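Local coordinates for Lmo2812 protein (PDB 5ZQA) that is a penicillin-binding protein that probably trims peptidoglycan stem peptides as a serine-type D-Ala-D-Ala carboxypeptidase during cell-wall synthesis, at residues Trp109-Thr120 with Thr195-Lys205; Leu215-Lys226 with Phe237-Arg247. One frame throughout, in Å; residues are numbered along the deposited sequence.

Contact 1: Trp109-Thr120 with Thr195-Lys205; sequences WSVRDLYSAMLT and TTSKPTVTTDK
In the helical part of this penicillin-binding protein, helix 111-120 lies along the chain that leaves helix 192-196, and Asp-113 in the helix's first turn receives the far end of that chain. Its carboxylate accepts two successive backbone amides, one on each oxygen and both through syn lone pairs: Asp-204 N to OD1 at 2.8 Å and Lys-205 N to OD2 at 3.0 Å. With CG beside its own backbone N (chi1 -77°), Asp-113 directs its carboxylate to these two amides, while Ser-110 OG, at the N-cap of the same helix, accepts from Asp-113 N. Two amides should help to stabilise the buried negative charge, although the nearby, exposed carboxylate of Asp-204 would tend to work against this.

Lys-205 crosses the indole of Trp-109 at about a right angle. Its CE lies over the centre of one face, 3.6 Å from the centroid of the six-membered ring in a CH-pi contact, and bends at chi3 and chi4 carry NZ above the five-membered ring as a cation-pi partner, where it also bonds to Thr-108 O. Thr-203 OG1 meets the indole at its edge and is itself held by Ala-207 O.

At the other end Thr-195 fits as a knob among Tyr-115, Ser-116, Leu-119 and Thr-120. Its OG1 approaches the edge of the Tyr-115 ring at CE1, and one water joins it to Arg-112 NH1 and Ser-116 OG. Val-201 CG2 presses on Thr-120 OG1 at 3.4 Å, a hydroxyl already bonded to Ser-116 O. The whole combines knob-into-hole packing with a capped helix start whose first-turn carboxylate binds consecutive loop amides, beside the predicted active site, with Leu-119 close to Lys-65.

Contact 2: Leu215-Lys226 with Phe237-Arg247; sequences LLGSIQGLDGLK and FIGTAERGGKR
Strands 222-226 and 237-243 run antiparallel as the two arms of a hairpin, the axes of these short segments 4.7 Å apart at closest approach, and the pairing carries two classic beta bulges: Asp-223 and Gly-224 both face Thr-240, and Leu-225 and Lys-226 both face Ile-238. In the second bulge Ile-238 O takes both amides, Leu-225 N at 2.8 Å and Lys-226 N at 3.0 Å. A cis peptide joins Gly-224 to Leu-225 at this point.

The side chains of Asp-223 and Arg-247 come from opposite directions and meet end-on. NH1 bonds to OD1 at 2.9 Å and NH2 to OD2 at 3.0 Å, each on a syn lone pair, with the two flat groups only 14° from coplanar. Asp-223 has its CG between the backbone N and the carbonyl carbon (chi1 48°), which turns the carboxylate to the arginine. NH1 also donates to Thr-240 OG1, fixing the guanidinium's rotation, while Glu-242 lays its CB over one face and adds a long salt bridge from OE1 to NH2.

Arg-243 works differently, gripping a single atom side-on: NE and NH2 both donate to Gln-220 O at 3.0 Å. NH2 lies in the carbonyl plane on a lone pair, whereas NE stands above that plane. Beside the second bulge, Leu-225 CD2 and Ile-238 CG2 lie side by side at 4.0 Å, and the Phe-237 ring passes obliquely by Gly-224 O and Lys-226 O. Lys-226 NZ bonds to Ser-122 of the predicted active site. Chemically, backbone bonds hold the strand near this predicted substrate-binding lysine; at the far end Arg-247 grips the strand's start and Arg-243 the turn before it. Pairing with Asp-223 probably offsets the cost of burying the Arg-247 charge and should favour the ionised carboxylate.

How the contacts relate
The two contacts come in series along the chain, contact 1 closing before contact 2 opens, and their centres lie 19 Å apart within one D-alanyl-D-alanine carboxypeptidase region. Contact 1 belongs to the helical part, joining helix 111-120 to the end of helix 192-196 and strand 200-202; contact 2 pairs strand 222-230, at an outer edge of the five-stranded antiparallel sheet, with its neighbour 236-243. They meet at Thr-196, whose OG1 probably bonds to Asp-223 O at 2.8 Å while its CG2 packs on Leu-225 O. The side chains of Leu-119 and Lys-226 also come within about 4 Å at their nearest atoms, so helix and sheet converge beside the predicted catalytic cleft.

Contact 1: Trp109-Thr120 with Thr195-Lys205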
loop_
_atom_site.group_PDB
_atom_site.type_symbol
_atom_site.label_atom_id
_atom_site.label_comp_id
_atom_site.label_asym_id
_atom_site.label_seq_id
_atom_site.Cartn_x
_atom_site.Cartn_y
_atom_site.Cartn_z
ATOM N N TRP A 109 0.033 4.263 -21.036
ATOM C CA TRP A 109 0.747 5.080 -20.045
ATOM C C TRP A 109 2.154 4.577 -19.830
ATOM O O TRP A 109 2.420 3.390 -19.992
ATOM C CB TRP A 109 0.031 5.050 -18.689
ATOM C CG TRP A 109 -1.343 5.629 -18.716
ATOM C CD1 TRP A 109 -2.481 5.030 -19.179
ATOM C CD2 TRP A 109 -1.728 6.928 -18.263
ATOM N NE1 TRP A 109 -3.553 5.881 -19.045
ATOM C CE2 TRP A 109 -3.116 7.058 -18.490
ATOM C CE3 TRP A 109 -1.034 8.005 -17.695
ATOM C CZ2 TRP A 109 -3.822 8.208 -18.154
ATOM C CZ3 TRP A 109 -1.736 9.143 -17.366
ATOM C CH2 TRP A 109 -3.120 9.236 -17.596
ATOM N N SER A 110 3.041 5.472 -19.405
ATOM C CA SER A 110 4.384 5.065 -19.019
ATOM C C SER A 110 4.350 4.284 -17.713
ATOM O O SER A 110 3.442 4.447 -16.896
ATOM C CB SER A 110 5.305 6.276 -18.869
ATOM O OG SER A 110 4.935 7.052 -17.744
ATOM N N VAL A 111 5.337 3.415 -17.532
ATOM C CA VAL A 111 5.505 2.689 -16.278
ATOM C C VAL A 111 5.561 3.649 -15.090
ATOM O O VAL A 111 4.954 3.388 -14.045
ATOM C CB VAL A 111 6.775 1.805 -16.330
ATOM C CG1 VAL A 111 7.173 1.323 -14.948
ATOM C CG2 VAL A 111 6.544 0.633 -17.301
ATOM N N ARG A 112 6.252 4.775 -15.256
ATOM C CA ARG A 112 6.273 5.810 -14.228
ATOM C C ARG A 112 4.861 6.243 -13.839
ATOM O O ARG A 112 4.504 6.269 -12.656
ATOM C CB ARG A 112 7.076 7.019 -14.711
ATOM C CG ARG A 112 6.904 8.287 -13.883
ATOM C CD ARG A 112 7.348 8.117 -12.442
ATOM N NE ARG A 112 8.788 7.890 -12.351
ATOM C CZ ARG A 112 9.429 7.565 -11.236
ATOM N NH1 ARG A 112 8.764 7.419 -10.089
ATOM N NH2 ARG A 112 10.742 7.372 -11.279
ATOM N N ASP A 113 4.046 6.557 -14.844
ATOM C CA ASP A 113 2.710 7.070 -14.561
ATOM C C ASP A 113 1.807 5.979 -13.982
ATOM O O ASP A 113 0.960 6.262 -13.139
ATOM C CB ASP A 113 2.072 7.656 -15.818
ATOM C CG ASP A 113 2.625 9.025 -16.174
ATOM O OD1 ASP A 113 3.369 9.623 -15.364
ATOM O OD2 ASP A 113 2.282 9.520 -17.266
ATOM N N LEU A 114 1.994 4.734 -14.421
ATOM C CA LEU A 114 1.217 3.620 -13.881
ATOM C C LEU A 114 1.555 3.388 -12.412
ATOM O O LEU A 114 0.666 3.186 -11.584
ATOM C CB LEU A 114 1.475 2.355 -14.687
ATOM C CG LEU A 114 0.963 2.402 -16.129
ATOM C CD1 LEU A 114 1.512 1.212 -16.889
ATOM C CD2 LEU A 114 -0.557 2.392 -16.154
ATOM N N TYR A 115 2.848 3.416 -12.107
ATOM C CA TYR A 115 3.328 3.330 -10.727
ATOM C C TYR A 115 2.754 4.463 -9.867
ATOM O O TYR A 115 2.245 4.216 -8.766
ATOM C CB TYR A 115 4.862 3.330 -10.754
ATOM C CG TYR A 115 5.573 3.561 -9.442
ATOM C CD1 TYR A 115 5.983 4.836 -9.079
ATOM C CD2 TYR A 115 5.903 2.499 -8.612
ATOM C CE1 TYR A 115 6.654 5.069 -7.897
ATOM C CE2 TYR A 115 6.584 2.718 -7.428
ATOM C CZ TYR A 115 6.957 4.005 -7.077
ATOM O OH TYR A 115 7.636 4.240 -5.902
ATOM N N SER A 116 2.786 5.696 -10.374
ATOM C CA SER A 116 2.198 6.808 -9.631
ATOM C C SER A 116 0.703 6.606 -9.405
ATOM O O SER A 116 0.216 6.834 -8.304
ATOM C CB SER A 116 2.424 8.135 -10.356
ATOM O OG SER A 116 3.808 8.402 -10.488
ATOM N N ALA A 117 -0.020 6.194 -10.446
ATOM C CA ALA A 117 -1.470 6.002 -10.336
ATOM C C ALA A 117 -1.816 4.905 -9.333
ATOM O O ALA A 117 -2.733 5.052 -8.522
ATOM C CB ALA A 117 -2.071 5.685 -11.710
ATOM N N MET A 118 -1.070 3.810 -9.380
ATOM C CA MET A 118 -1.260 2.731 -8.421
ATOM C C MET A 118 -1.114 3.222 -6.980
ATOM O O MET A 118 -1.968 2.947 -6.136
ATOM C CB MET A 118 -0.269 1.608 -8.731
ATOM C CG MET A 118 -0.263 0.489 -7.737
ATOM S SD MET A 118 0.867 -0.817 -8.242
ATOM C CE MET A 118 2.444 -0.090 -7.792
ATOM N N LEU A 119 -0.051 3.968 -6.690
ATOM C CA LEU A 119 0.226 4.352 -5.306
ATOM C C LEU A 119 -0.621 5.528 -4.824
ATOM O O LEU A 119 -1.001 5.574 -3.648
ATOM C CB LEU A 119 1.709 4.686 -5.136
ATOM C CG LEU A 119 2.670 3.495 -5.155
ATOM C CD1 LEU A 119 4.085 4.012 -4.943
ATOM C CD2 LEU A 119 2.297 2.472 -4.094
ATOM N N THR A 120 -0.931 6.454 -5.732
ATOM C CA THR A 120 -1.576 7.718 -5.366
ATOM C C THR A 120 -3.099 7.598 -5.314
ATOM O O THR A 120 -3.724 7.888 -4.281
ATOM C CB THR A 120 -1.170 8.834 -6.359
ATOM O OG1 THR A 120 0.251 9.009 -6.314
ATOM C CG2 THR A 120 -1.823 10.153 -6.009
ATOM N N THR A 195 7.004 9.623 -3.788
ATOM C CA THR A 195 5.707 9.571 -4.450
ATOM C C THR A 195 4.567 9.601 -3.428
ATOM O O THR A 195 3.615 10.363 -3.584
ATOM C CB THR A 195 5.577 8.314 -5.355
ATOM O OG1 THR A 195 6.566 8.367 -6.391
ATOM C CG2 THR A 195 4.204 8.238 -6.003
ATOM N N THR A 196 4.687 8.806 -2.364
ATOM C CA THR A 196 3.575 8.671 -1.420
ATOM C C THR A 196 3.386 9.902 -0.542
ATOM O O THR A 196 2.345 10.041 0.098
ATOM C CB THR A 196 3.735 7.414 -0.515
ATOM O OG1 THR A 196 4.931 7.517 0.270
ATOM C CG2 THR A 196 3.790 6.139 -1.370
ATOM N N SER A 197 4.355 10.811 -0.529
ATOM C CA SER A 197 4.207 12.031 0.263
ATOM C C SER A 197 3.490 13.139 -0.496
ATOM O O SER A 197 3.205 14.190 0.082
ATOM C CB SER A 197 5.568 12.549 0.726
ATOM O OG SER A 197 6.338 12.949 -0.394
ATOM N N LYS A 198 3.198 12.920 -1.777
ATOM C CA LYS A 198 2.588 13.965 -2.597
ATOM C C LYS A 198 1.052 13.934 -2.566
ATOM O O LYS A 198 0.434 12.932 -2.938
ATOM C CB LYS A 198 3.071 13.841 -4.045
ATOM C CG LYS A 198 4.545 14.156 -4.260
ATOM C CD LYS A 198 4.888 14.043 -5.744
ATOM C CE LYS A 198 6.325 14.447 -6.022
ATOM N NZ LYS A 198 6.670 14.266 -7.459
ATOM N N PRO A 199 0.418 15.041 -2.141
ATOM C CA PRO A 199 -1.049 15.091 -2.167
ATOM C C PRO A 199 -1.636 15.017 -3.577
ATOM O O PRO A 199 -2.757 14.532 -3.751
ATOM C CB PRO A 199 -1.365 16.449 -1.536
ATOM C CG PRO A 199 -0.176 16.753 -0.687
ATOM C CD PRO A 199 1.000 16.198 -1.441
ATOM N N THR A 200 -0.892 15.529 -4.553
ATOM C CA THR A 200 -1.274 15.451 -5.958
ATOM C C THR A 200 -0.031 15.084 -6.762
ATOM O O THR A 200 1.061 15.575 -6.475
ATOM C CB THR A 200 -1.849 16.784 -6.484
ATOM O OG1 THR A 200 -2.991 17.170 -5.704
ATOM C CG2 THR A 200 -2.264 16.641 -7.930
ATOM N N VAL A 201 -0.192 14.212 -7.753
ATOM C CA VAL A 201 0.897 13.882 -8.660
ATOM C C VAL A 201 0.517 14.281 -10.082
ATOM O O VAL A 201 -0.543 13.902 -10.587
ATOM C CB VAL A 201 1.252 12.380 -8.621
ATOM C CG1 VAL A 201 2.348 12.070 -9.634
ATOM C CG2 VAL A 201 1.675 11.973 -7.218
ATOM N N THR A 202 1.370 15.070 -10.722
ATOM C CA THR A 202 1.153 15.408 -12.122
ATOM C C THR A 202 1.884 14.380 -12.954
ATOM O O THR A 202 3.110 14.288 -12.904
ATOM C CB THR A 202 1.648 16.819 -12.462
ATOM O OG1 THR A 202 0.933 17.773 -11.664
ATOM C CG2 THR A 202 1.421 17.118 -13.940
ATOM N N THR A 203 1.124 13.573 -13.682
ATOM C CA THR A 203 1.722 12.519 -14.479
ATOM C C THR A 203 2.518 13.114 -15.624
ATOM O O THR A 203 2.333 14.287 -16.003
ATOM C CB THR A 203 0.664 11.570 -15.044
ATOM O OG1 THR A 203 -0.222 12.304 -15.899
ATOM C CG2 THR A 203 -0.128 10.915 -13.920
ATOM N N ASP A 204 3.411 12.303 -16.172
ATOM C CA ASP A 204 4.173 12.736 -17.329
ATOM C C ASP A 204 3.256 12.939 -18.533
ATOM O O ASP A 204 3.533 13.782 -19.385
ATOM C CB ASP A 204 5.286 11.737 -17.639
ATOM C CG ASP A 204 6.390 11.757 -16.586
ATOM O OD1 ASP A 204 6.390 12.682 -15.741
ATOM O OD2 ASP A 204 7.263 10.867 -16.601
ATOM N N LYS A 205 2.157 12.194 -18.607
ATOM C CA LYS A 205 1.200 12.404 -19.690
ATOM C C LYS A 205 0.524 13.768 -19.542
ATOM O O LYS A 205 0.234 14.440 -20.537
ATOM C CB LYS A 205 0.155 11.281 -19.731
ATOM C CG LYS A 205 -0.675 11.265 -21.015
ATOM C CD LYS A 205 -1.785 10.229 -20.977
ATOM C CE LYS A 205 -1.251 8.840 -21.202
ATOM N NZ LYS A 205 -0.553 8.685 -22.518
HETATM O O HOH W 1 6.153 8.517 -9.109
HETATM O O HOH W 2 8.671 6.824 -5.808
HETATM O O HOH W 3 0.869 10.452 -3.751
#

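Contact 2: Leu215-Lys226 with Phe237-Arg247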
loop_
_atom_site.group_PDB
_atom_site.type_symbol
_atom_site.label_atom_id
_atom_site.label_comp_id
_atom_site.label_asym_id
_atom_site.label_seq_id
_atom_site.Cartn_x
_atom_site.Cartn_y
_atom_site.Cartn_z
ATOM N N LEU A 215 -4.169 12.395 5.262
ATOM C CA LEU A 215 -3.393 12.925 6.385
ATOM C C LEU A 215 -2.119 13.650 5.969
ATOM O O LEU A 215 -1.404 14.182 6.817
ATOM C CB LEU A 215 -3.028 11.804 7.364
ATOM C CG LEU A 215 -4.169 11.266 8.222
ATOM C CD1 LEU A 215 -3.654 10.078 9.045
ATOM C CD2 LEU A 215 -4.713 12.351 9.141
ATOM N N LEU A 216 -1.813 13.651 4.675
ATOM C CA LEU A 216 -0.664 14.406 4.203
ATOM C C LEU A 216 -0.873 15.887 4.506
ATOM O O LEU A 216 -1.893 16.460 4.132
ATOM C CB LEU A 216 -0.441 14.183 2.704
ATOM C CG LEU A 216 -0.042 12.759 2.311
ATOM C CD1 LEU A 216 -0.103 12.614 0.787
ATOM C CD2 LEU A 216 1.348 12.395 2.834
ATOM N N GLY A 217 0.089 16.486 5.205
ATOM C CA GLY A 217 -0.012 17.883 5.599
ATOM C C GLY A 217 -0.784 18.108 6.890
ATOM O O GLY A 217 -0.898 19.247 7.355
ATOM N N SER A 218 -1.317 17.033 7.468
ATOM C CA SER A 218 -2.078 17.122 8.718
ATOM C C SER A 218 -1.328 16.560 9.922
ATOM O O SER A 218 -1.568 16.955 11.064
ATOM C CB SER A 218 -3.409 16.395 8.572
ATOM O OG SER A 218 -4.241 17.074 7.650
ATOM N N ILE A 219 -0.434 15.616 9.660
ATOM C CA ILE A 219 0.419 15.045 10.700
ATOM C C ILE A 219 1.850 15.358 10.334
ATOM O O ILE A 219 2.323 14.959 9.265
ATOM C CB ILE A 219 0.235 13.520 10.832
ATOM C CG1 ILE A 219 -1.199 13.189 11.255
ATOM C CG2 ILE A 219 1.235 12.954 11.830
ATOM C CD1 ILE A 219 -1.455 11.714 11.466
ATOM N N GLN A 220 2.544 16.082 11.203
ATOM C CA GLN A 220 3.914 16.461 10.902
ATOM C C GLN A 220 4.758 15.211 10.711
ATOM O O GLN A 220 4.640 14.249 11.469
ATOM C CB GLN A 220 4.494 17.349 12.011
ATOM C CG GLN A 220 5.825 17.972 11.649
ATOM C CD GLN A 220 6.993 17.045 11.884
ATOM O OE1 GLN A 220 6.989 16.250 12.827
ATOM N NE2 GLN A 220 8.006 17.139 11.028
ATOM N N GLY A 221 5.577 15.221 9.665
ATOM C CA GLY A 221 6.486 14.123 9.408
ATOM C C GLY A 221 5.874 12.962 8.635
ATOM O O GLY A 221 6.593 12.054 8.230
ATOM N N LEU A 222 4.559 12.977 8.434
ATOM C CA LEU A 222 3.904 11.862 7.747
ATOM C C LEU A 222 4.172 11.918 6.248
ATOM O O LEU A 222 3.910 12.939 5.608
ATOM C CB LEU A 222 2.394 11.863 8.015
ATOM C CG LEU A 222 1.689 10.636 7.424
ATOM C CD1 LEU A 222 1.316 9.660 8.508
ATOM C CD2 LEU A 222 0.478 11.009 6.594
ATOM N N ASP A 223 4.687 10.826 5.685
ATOM C CA ASP A 223 5.063 10.832 4.270
ATOM C C ASP A 223 4.601 9.583 3.508
ATOM O O ASP A 223 5.039 9.338 2.381
ATOM C CB ASP A 223 6.582 11.024 4.104
ATOM C CG ASP A 223 7.422 10.114 4.997
ATOM O OD1 ASP A 223 6.892 9.142 5.573
ATOM O OD2 ASP A 223 8.644 10.388 5.123
ATOM N N GLY A 224 3.681 8.828 4.099
ATOM C CA GLY A 224 3.139 7.647 3.439
ATOM C C GLY A 224 2.062 7.020 4.310
ATOM O O GLY A 224 1.758 7.555 5.381
ATOM N N LEU A 225 1.518 5.869 3.911
ATOM C CA LEU A 225 2.028 5.072 2.811
ATOM C C LEU A 225 0.948 4.608 1.813
ATOM O O LEU A 225 1.127 4.729 0.609
ATOM C CB LEU A 225 2.755 3.849 3.380
ATOM C CG LEU A 225 3.702 3.053 2.490
ATOM C CD1 LEU A 225 4.810 3.941 1.929
ATOM C CD2 LEU A 225 4.306 1.912 3.297
ATOM N N LYS A 226 -0.145 4.028 2.298
ATOM C CA LYS A 226 -1.128 3.450 1.374
ATOM C C LYS A 226 -2.469 3.154 2.030
ATOM O O LYS A 226 -2.514 2.590 3.120
ATOM C CB LYS A 226 -0.583 2.148 0.763
ATOM C CG LYS A 226 -1.461 1.547 -0.351
ATOM C CD LYS A 226 -1.320 2.308 -1.665
ATOM C CE LYS A 226 -2.397 1.910 -2.661
ATOM N NZ LYS A 226 -3.744 2.465 -2.293
ATOM N N PHE A 237 -5.488 1.620 6.277
ATOM C CA PHE A 237 -4.406 2.557 5.985
ATOM C C PHE A 237 -3.117 2.129 6.653
ATOM O O PHE A 237 -3.101 1.833 7.849
ATOM C CB PHE A 237 -4.772 3.984 6.436
ATOM C CG PHE A 237 -3.726 5.021 6.086
ATOM C CD1 PHE A 237 -3.396 5.269 4.763
ATOM C CD2 PHE A 237 -3.080 5.747 7.074
ATOM C CE1 PHE A 237 -2.438 6.226 4.427
ATOM C CE2 PHE A 237 -2.120 6.708 6.741
ATOM C CZ PHE A 237 -1.799 6.936 5.428
ATOM N N ILE A 238 -2.037 2.105 5.876
ATOM C CA ILE A 238 -0.688 1.986 6.415
ATOM C C ILE A 238 -0.077 3.377 6.381
ATOM O O ILE A 238 0.045 3.980 5.316
ATOM C CB ILE A 238 0.178 0.990 5.625
ATOM C CG1 ILE A 238 -0.395 -0.417 5.773
ATOM C CG2 ILE A 238 1.625 0.994 6.151
ATOM C CD1 ILE A 238 0.295 -1.478 4.918
ATOM N N GLY A 239 0.253 3.897 7.561
ATOM C CA GLY A 239 0.879 5.200 7.673
ATOM C C GLY A 239 2.349 5.085 8.027
ATOM O O GLY A 239 2.765 4.105 8.625
ATOM N N THR A 240 3.134 6.093 7.661
ATOM C CA THR A 240 4.503 6.165 8.147
ATOM C C THR A 240 4.898 7.627 8.307
ATOM O O THR A 240 4.452 8.500 7.545
ATOM C CB THR A 240 5.489 5.399 7.233
ATOM O OG1 THR A 240 6.778 5.356 7.864
ATOM C CG2 THR A 240 5.604 6.026 5.849
ATOM N N ALA A 241 5.695 7.880 9.337
ATOM C CA ALA A 241 6.161 9.223 9.673
ATOM C C ALA A 241 7.528 9.114 10.311
ATOM O O ALA A 241 7.811 8.132 10.994
ATOM C CB ALA A 241 5.194 9.904 10.630
ATOM N N GLU A 242 8.366 10.124 10.104
ATOM C CA GLU A 242 9.672 10.184 10.760
ATOM C C GLU A 242 9.823 11.520 11.482
ATOM O O GLU A 242 9.495 12.576 10.922
ATOM C CB GLU A 242 10.807 10.003 9.745
ATOM C CG GLU A 242 12.190 9.986 10.381
ATOM C CD GLU A 242 13.309 9.874 9.357
ATOM O OE1 GLU A 242 13.165 10.429 8.245
ATOM O OE2 GLU A 242 14.333 9.228 9.668
ATOM N N ARG A 243 10.279 11.450 12.732
ATOM C CA ARG A 243 10.600 12.632 13.536
ATOM C C ARG A 243 11.856 12.371 14.338
ATOM O O ARG A 243 11.962 11.341 14.991
ATOM C CB ARG A 243 9.471 12.979 14.498
ATOM C CG ARG A 243 8.153 13.296 13.836
ATOM C CD ARG A 243 7.076 13.538 14.873
ATOM N NE ARG A 243 5.785 13.718 14.227
ATOM C CZ ARG A 243 4.617 13.669 14.852
ATOM N NH1 ARG A 243 4.565 13.454 16.163
ATOM N NH2 ARG A 243 3.501 13.836 14.166
ATOM N N GLY A 244 12.788 13.318 14.317
ATOM C CA GLY A 244 14.005 13.189 15.104
ATOM C C GLY A 244 14.812 11.943 14.789
ATOM O O GLY A 244 15.425 11.354 15.678
ATOM N N GLY A 245 14.794 11.527 13.527
ATOM C CA GLY A 245 15.519 10.338 13.104
ATOM C C GLY A 245 14.840 9.010 13.410
ATOM O O GLY A 245 15.374 7.950 13.078
ATOM N N LYS A 246 13.667 9.066 14.036
ATOM C CA LYS A 246 12.919 7.871 14.391
ATOM C C LYS A 246 11.719 7.738 13.467
ATOM O O LYS A 246 10.903 8.647 13.391
ATOM C CB LYS A 246 12.457 7.924 15.853
ATOM C CG LYS A 246 11.354 6.920 16.200
ATOM C CD LYS A 246 10.882 7.084 17.634
ATOM C CE LYS A 246 9.678 6.200 17.919
ATOM N NZ LYS A 246 9.202 6.357 19.320
ATOM N N ARG A 247 11.620 6.609 12.774
ATOM C CA ARG A 247 10.477 6.365 11.904
ATOM C C ARG A 247 9.540 5.338 12.519
ATOM O O ARG A 247 9.986 4.352 13.117
ATOM C CB ARG A 247 10.941 5.899 10.517
ATOM C CG ARG A 247 9.769 5.557 9.580
ATOM C CD ARG A 247 10.203 5.300 8.126
ATOM N NE ARG A 247 10.735 6.512 7.498
ATOM C CZ ARG A 247 9.985 7.480 6.973
ATOM N NH1 ARG A 247 8.663 7.390 6.990
ATOM N NH2 ARG A 247 10.564 8.554 6.432
HETATM O O HOH W 4 10.145 15.190 10.684
#